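Local coordinates for stage II sporulation protein SA (Bacillus subtilis, PDB 3O6Q) that acts as the toxin of a type II toxin-antitoxin system, causing cell death during sporulation unless the cognate antitoxin SpoIISB neutralizes it (here its C-terminal, probably cytoplasmic part), at residues Lys107-Pro112 / Ser128-Phe133; Gly43-Tyr48 / Gln118-Lys123. All coordinates share one frame; numbering follows the deposited sequence.

Contact 1: residues Lys107-Pro112 / Ser128-Phe133; sequences KVVLIP and SIVTEF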
loop_
_atom_site.group_PDB
_atom_site.type_symbol
_atom_site.label_atom_id
_atom_site.label_comp_id
_atom_site.label_asym_id
_atom_site.label_seq_id
_atom_site.Cartn_x
_atom_site.Cartn_y
_atom_site.Cartn_z
ATOM N N LYS A 107 -14.386 8.287 10.907
ATOM C CA LYS A 107 -13.648 8.092 12.159
ATOM C C LYS A 107 -13.501 6.624 12.606
ATOM O O LYS A 107 -12.637 6.324 13.410
ATOM C CB LYS A 107 -14.351 8.852 13.298
ATOM C CG LYS A 107 -14.603 10.346 13.050
ATOM C CD LYS A 107 -13.325 11.203 12.944
ATOM C CE LYS A 107 -13.706 12.640 12.617
ATOM N NZ LYS A 107 -12.574 13.493 12.228
ATOM N N VAL A 108 -14.351 5.730 12.113
ATOM C CA VAL A 108 -14.309 4.305 12.491
ATOM C C VAL A 108 -14.423 3.416 11.231
ATOM O O VAL A 108 -15.282 3.635 10.386
ATOM C CB VAL A 108 -15.490 3.910 13.474
ATOM C CG1 VAL A 108 -15.367 2.457 13.944
ATOM C CG2 VAL A 108 -15.569 4.841 14.676
ATOM N N VAL A 109 -13.545 2.431 11.119
ATOM C CA VAL A 109 -13.695 1.342 10.176
ATOM C C VAL A 109 -13.645 0.045 10.974
ATOM O O VAL A 109 -12.735 -0.146 11.761
ATOM C CB VAL A 109 -12.548 1.313 9.192
ATOM C CG1 VAL A 109 -12.832 0.365 8.092
ATOM C CG2 VAL A 109 -12.323 2.683 8.632
ATOM N N LEU A 110 -14.653 -0.815 10.826
ATOM C CA LEU A 110 -14.671 -2.138 11.497
ATOM C C LEU A 110 -14.730 -3.205 10.420
ATOM O O LEU A 110 -15.593 -3.181 9.542
ATOM C CB LEU A 110 -15.846 -2.285 12.444
ATOM C CG LEU A 110 -15.968 -1.194 13.520
ATOM C CD1 LEU A 110 -17.280 -1.417 14.252
ATOM C CD2 LEU A 110 -14.752 -1.110 14.465
ATOM N N ILE A 111 -13.774 -4.138 10.506
ATOM C CA ILE A 111 -13.450 -5.067 9.427
ATOM C C ILE A 111 -13.503 -6.467 9.996
ATOM O O ILE A 111 -12.637 -6.850 10.787
ATOM C CB ILE A 111 -12.046 -4.806 8.898
ATOM C CG1 ILE A 111 -11.803 -3.321 8.639
ATOM C CG2 ILE A 111 -11.815 -5.562 7.607
ATOM C CD1 ILE A 111 -10.351 -3.014 8.228
ATOM N N PRO A 112 -14.547 -7.220 9.648
ATOM C CA PRO A 112 -14.608 -8.591 10.174
ATOM C C PRO A 112 -13.422 -9.398 9.674
ATOM O O PRO A 112 -13.062 -9.325 8.504
ATOM C CB PRO A 112 -15.935 -9.143 9.610
ATOM C CG PRO A 112 -16.785 -7.920 9.376
ATOM C CD PRO A 112 -15.823 -6.783 9.048
ATOM N N SER A 128 -8.461 12.248 13.232
ATOM C CA SER A 128 -8.635 12.888 11.924
ATOM C C SER A 128 -9.550 12.051 11.041
ATOM O O SER A 128 -10.755 12.273 11.071
ATOM C CB SER A 128 -7.304 13.188 11.224
ATOM O OG SER A 128 -6.497 12.043 11.117
ATOM N N ILE A 129 -9.007 11.078 10.304
ATOM C CA ILE A 129 -9.790 10.364 9.294
ATOM C C ILE A 129 -9.314 8.942 9.056
ATOM O O ILE A 129 -8.122 8.720 8.951
ATOM C CB ILE A 129 -9.738 11.134 7.969
ATOM C CG1 ILE A 129 -10.789 12.252 7.971
ATOM C CG2 ILE A 129 -9.995 10.274 6.814
ATOM C CD1 ILE A 129 -10.553 13.298 6.876
ATOM N N VAL A 130 -10.239 7.987 8.987
ATOM C CA VAL A 130 -9.950 6.649 8.485
ATOM C C VAL A 130 -11.004 6.246 7.451
ATOM O O VAL A 130 -12.186 6.431 7.662
ATOM C CB VAL A 130 -9.993 5.494 9.546
ATOM C CG1 VAL A 130 -8.660 5.303 10.229
ATOM C CG2 VAL A 130 -11.106 5.696 10.556
ATOM N N THR A 131 -10.561 5.650 6.352
ATOM C CA THR A 131 -11.431 5.298 5.230
ATOM C C THR A 131 -11.055 3.914 4.707
ATOM O O THR A 131 -10.190 3.236 5.269
ATOM C CB THR A 131 -11.229 6.316 4.073
ATOM O OG1 THR A 131 -9.915 6.132 3.533
ATOM C CG2 THR A 131 -11.360 7.733 4.531
ATOM N N GLU A 132 -11.669 3.526 3.588
ATOM C CA GLU A 132 -11.239 2.373 2.810
ATOM C C GLU A 132 -9.726 2.299 2.472
ATOM O O GLU A 132 -9.192 1.208 2.347
ATOM C CB GLU A 132 -12.071 2.264 1.551
ATOM C CG GLU A 132 -11.868 3.354 0.548
ATOM C CD GLU A 132 -12.223 4.744 1.017
ATOM O OE1 GLU A 132 -13.295 4.986 1.640
ATOM O OE2 GLU A 132 -11.425 5.635 0.689
ATOM N N PHE A 133 -9.025 3.434 2.347
ATOM C CA PHE A 133 -7.597 3.406 2.143
ATOM C C PHE A 133 -6.954 2.672 3.294
ATOM O O PHE A 133 -6.019 1.859 3.129
ATOM C CB PHE A 133 -7.019 4.820 2.085
ATOM C CG PHE A 133 -7.174 5.521 0.741
ATOM C CD1 PHE A 133 -8.341 6.243 0.435
ATOM C CD2 PHE A 133 -6.136 5.502 -0.191
ATOM C CE1 PHE A 133 -8.488 6.939 -0.809
ATOM C CE2 PHE A 133 -6.251 6.164 -1.440
ATOM C CZ PHE A 133 -7.437 6.898 -1.751
#
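The connection into a capped C-terminal helix runs beside the start of a central sheet strand, with V130 packed against V109 and the backbone of K107. V109 CG2 lies 3.8 Å from V130 CB, and the two branched side chains cross at a slant. V130 CG2 presses on the peptide carbonyl of K107, 3.3 Å from its C atom; chi1 of -88° puts CG1 beside the backbone N and leaves CG2 between N and the carbonyl carbon, facing K107. Valine fits because its branches start at CB and stay near the main chain where the two backbones run close. K107 starts out pointing away, but its chain bends at chi2 (-66°), carrying NZ back to S128 O, and NZ also bonds to D127 O. The very short modelled S128 bond is doubtful. Farther along, T131 is the N-cap of helix 132-148: its OG1 accepts from F133 N at 3.1 Å, and it also bonds to Y22 OH. A small hydroxyl side chain suits this role. V130 and G106 share backbone hydrogen bonding, while V109 pairs with L124 of strand 118-125. Helix 7-35 covers the other flank, where Y22 stacks on F133 and R25 bonds to I129 O.

Contact 2: residues Gly43-Tyr48 / Gln118-Lys123; sequences GSIDAY and QNYVIK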
loop_
_atom_site.group_PDB
_atom_site.type_symbol
_atom_site.label_atom_id
_atom_site.label_comp_id
_atom_site.label_asym_id
_atom_site.label_seq_id
_atom_site.Cartn_x
_atom_site.Cartn_y
_atom_site.Cartn_z
ATOM N N GLY A 43 1.848 -20.871 16.323
ATOM C CA GLY A 43 1.708 -21.995 17.254
ATOM C C GLY A 43 0.279 -22.256 17.664
ATOM O O GLY A 43 -0.032 -23.306 18.184
ATOM N N SER A 44 -0.594 -21.299 17.418
ATOM C CA SER A 44 -1.981 -21.411 17.802
ATOM C C SER A 44 -2.727 -20.202 17.268
ATOM O O SER A 44 -2.122 -19.252 16.792
ATOM C CB SER A 44 -2.115 -21.448 19.323
ATOM O OG SER A 44 -1.711 -20.213 19.879
ATOM N N ILE A 45 -4.045 -20.239 17.401
ATOM C CA ILE A 45 -4.890 -19.147 16.976
ATOM C C ILE A 45 -4.550 -17.868 17.766
ATOM O O ILE A 45 -4.405 -16.795 17.178
ATOM C CB ILE A 45 -6.370 -19.531 17.087
ATOM C CG1 ILE A 45 -6.694 -20.654 16.100
ATOM C CG2 ILE A 45 -7.285 -18.332 16.736
ATOM C CD1 ILE A 45 -8.008 -21.427 16.434
ATOM N N ASP A 46 -4.369 -17.994 19.080
ATOM C CA ASP A 46 -4.030 -16.842 19.935
ATOM C C ASP A 46 -2.657 -16.218 19.634
ATOM O O ASP A 46 -2.529 -14.992 19.676
ATOM C CB ASP A 46 -4.124 -17.208 21.422
ATOM C CG ASP A 46 -5.556 -17.530 21.869
ATOM O OD1 ASP A 46 -6.528 -16.980 21.274
ATOM O OD2 ASP A 46 -5.699 -18.322 22.835
ATOM N N ALA A 47 -1.643 -17.027 19.327
ATOM C CA ALA A 47 -0.341 -16.478 18.948
ATOM C C ALA A 47 -0.492 -15.685 17.660
ATOM O O ALA A 47 -0.039 -14.530 17.559
ATOM C CB ALA A 47 0.691 -17.557 18.772
ATOM N N TYR A 48 -1.103 -16.321 16.666
ATOM C CA TYR A 48 -1.378 -15.669 15.404
ATOM C C TYR A 48 -2.112 -14.357 15.650
ATOM O O TYR A 48 -1.730 -13.332 15.112
ATOM C CB TYR A 48 -2.214 -16.587 14.495
ATOM C CG TYR A 48 -2.188 -16.211 13.023
ATOM C CD1 TYR A 48 -1.395 -16.919 12.116
ATOM C CD2 TYR A 48 -2.921 -15.143 12.541
ATOM C CE1 TYR A 48 -1.341 -16.583 10.741
ATOM C CE2 TYR A 48 -2.870 -14.797 11.181
ATOM C CZ TYR A 48 -2.079 -15.530 10.283
ATOM O OH TYR A 48 -2.027 -15.204 8.924
ATOM N N GLN A 118 -11.870 -18.803 14.237
ATOM C CA GLN A 118 -12.150 -17.779 15.228
ATOM C C GLN A 118 -12.421 -16.434 14.592
ATOM O O GLN A 118 -11.696 -16.012 13.690
ATOM C CB GLN A 118 -11.007 -17.680 16.238
ATOM C CG GLN A 118 -11.071 -18.781 17.310
ATOM C CD GLN A 118 -10.362 -18.398 18.614
ATOM O OE1 GLN A 118 -9.646 -17.379 18.701
ATOM N NE2 GLN A 118 -10.543 -19.237 19.633
ATOM N N ASN A 119 -13.470 -15.774 15.077
ATOM C CA ASN A 119 -13.910 -14.484 14.560
ATOM C C ASN A 119 -13.363 -13.327 15.345
ATOM O O ASN A 119 -13.343 -13.332 16.564
ATOM C CB ASN A 119 -15.434 -14.403 14.530
ATOM C CG ASN A 119 -16.040 -15.361 13.490
ATOM O OD1 ASN A 119 -15.379 -15.774 12.545
ATOM N ND2 ASN A 119 -17.279 -15.745 13.699
ATOM N N TYR A 120 -12.937 -12.320 14.605
ATOM C CA TYR A 120 -12.425 -11.104 15.164
ATOM C C TYR A 120 -12.933 -9.932 14.329
ATOM O O TYR A 120 -13.601 -10.125 13.297
ATOM C CB TYR A 120 -10.879 -11.097 15.126
ATOM C CG TYR A 120 -10.191 -12.173 15.935
ATOM C CD1 TYR A 120 -9.731 -11.896 17.205
ATOM C CD2 TYR A 120 -9.979 -13.450 15.422
ATOM C CE1 TYR A 120 -9.090 -12.853 17.963
ATOM C CE2 TYR A 120 -9.324 -14.437 16.183
ATOM C CZ TYR A 120 -8.880 -14.120 17.463
ATOM O OH TYR A 120 -8.224 -15.034 18.274
ATOM N N VAL A 121 -12.627 -8.722 14.800
ATOM C CA VAL A 121 -12.905 -7.520 14.052
ATOM C C VAL A 121 -11.697 -6.628 14.213
ATOM O O VAL A 121 -11.264 -6.384 15.308
ATOM C CB VAL A 121 -14.216 -6.843 14.540
ATOM C CG1 VAL A 121 -14.379 -5.478 13.939
ATOM C CG2 VAL A 121 -15.397 -7.688 14.169
ATOM N N ILE A 122 -11.097 -6.227 13.108
ATOM C CA ILE A 122 -10.047 -5.244 13.137
ATOM C C ILE A 122 -10.719 -3.872 13.285
ATOM O O ILE A 122 -11.401 -3.414 12.371
ATOM C CB ILE A 122 -9.208 -5.275 11.838
ATOM C CG1 ILE A 122 -8.516 -6.618 11.631
ATOM C CG2 ILE A 122 -8.109 -4.192 11.882
ATOM C CD1 ILE A 122 -8.213 -6.892 10.144
ATOM N N LYS A 123 -10.520 -3.232 14.433
ATOM C CA LYS A 123 -11.007 -1.887 14.686
ATOM C C LYS A 123 -9.988 -0.830 14.330
ATOM O O LYS A 123 -8.934 -0.781 14.944
ATOM C CB LYS A 123 -11.338 -1.742 16.163
ATOM C CG LYS A 123 -11.962 -0.406 16.583
ATOM C CD LYS A 123 -12.429 -0.473 18.024
ATOM C CE LYS A 123 -12.929 0.875 18.532
ATOM N NZ LYS A 123 -13.220 0.903 20.019
#
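I45, on the first turn of helix 45-61, meets Q118 and Y120 at the beginning of strand 118-125. Its CG2 methyl does most of the touching: it lies 3.2 Å from Q118 OE1 and 3.6 Å from Q118 CD. The same methyl approaches Y120 at the ring edge, near the ring plane, 3.8 Å from Y120 OH. In I45, chi1 of -66° sets CG1 beside the backbone N and leaves CG2 anti to it, directed at the strand, while CD1 reaches Q118 CG at 4.1 Å, the two side chains crossing at a slant. A beta-branched isoleucine thus supplies two separate apolar tips to the strand. D46 stands at the margin; its carboxylate is turned 89° from the Y120 ring, and OD1 is 4.0 Å from Y120 OH, too long to count as a bond.

Within the strand, Y120 OH gives a weak hydrogen bond to Q118 OE1, 2.8 Å long, which the extended Q118 chain brings within range. Residues two apart face the same side of the antiparallel sheet, as Q118 and Y120 do, and helix 45-61 packs on that face, with Y120 on A49 and I122 on L56.

The helix end is itself fixed by an N-cap. S44 OG accepts from A47 N at 3.2 Å, nearly straight at 165°, and S44 O takes the first regular helical bond from Y48 N. An acidic D46 on this opening turn would probably interact well with the positive end of the helix dipole. G43 has a positive phi at which a side chain would be pressed against the carbonyl O of the residue before, so glycine suits the place. Deeper in, Y120 rests on I115 and meets the H71 ring, while Y48 sets its ring edge-to-face with that of Y145.

Leaving helix 7-35 and strand 38-42, the chain enters 43-48, which meets 118-123 only much later; contact 2 therefore closes a long loop with 69 residues between its segments. Contact 1 closes a shorter one of 15 residues, holding the end of strand 108-115, the hairpin turn and all of strand 118-125. Because 107-112 falls inside the first loop and 128-133 beyond it, the two contacts cross rather than nest. Strands 108-115 and 118-125 are antiparallel neighbours, joined by a probable hydrogen bond from I122 N to I111 O and by L110 packing on V121 and K123. Helix 45-61 and the lead-in to helix 132-148 are thus tied to one sheet, the contact centres about 19 Å apart.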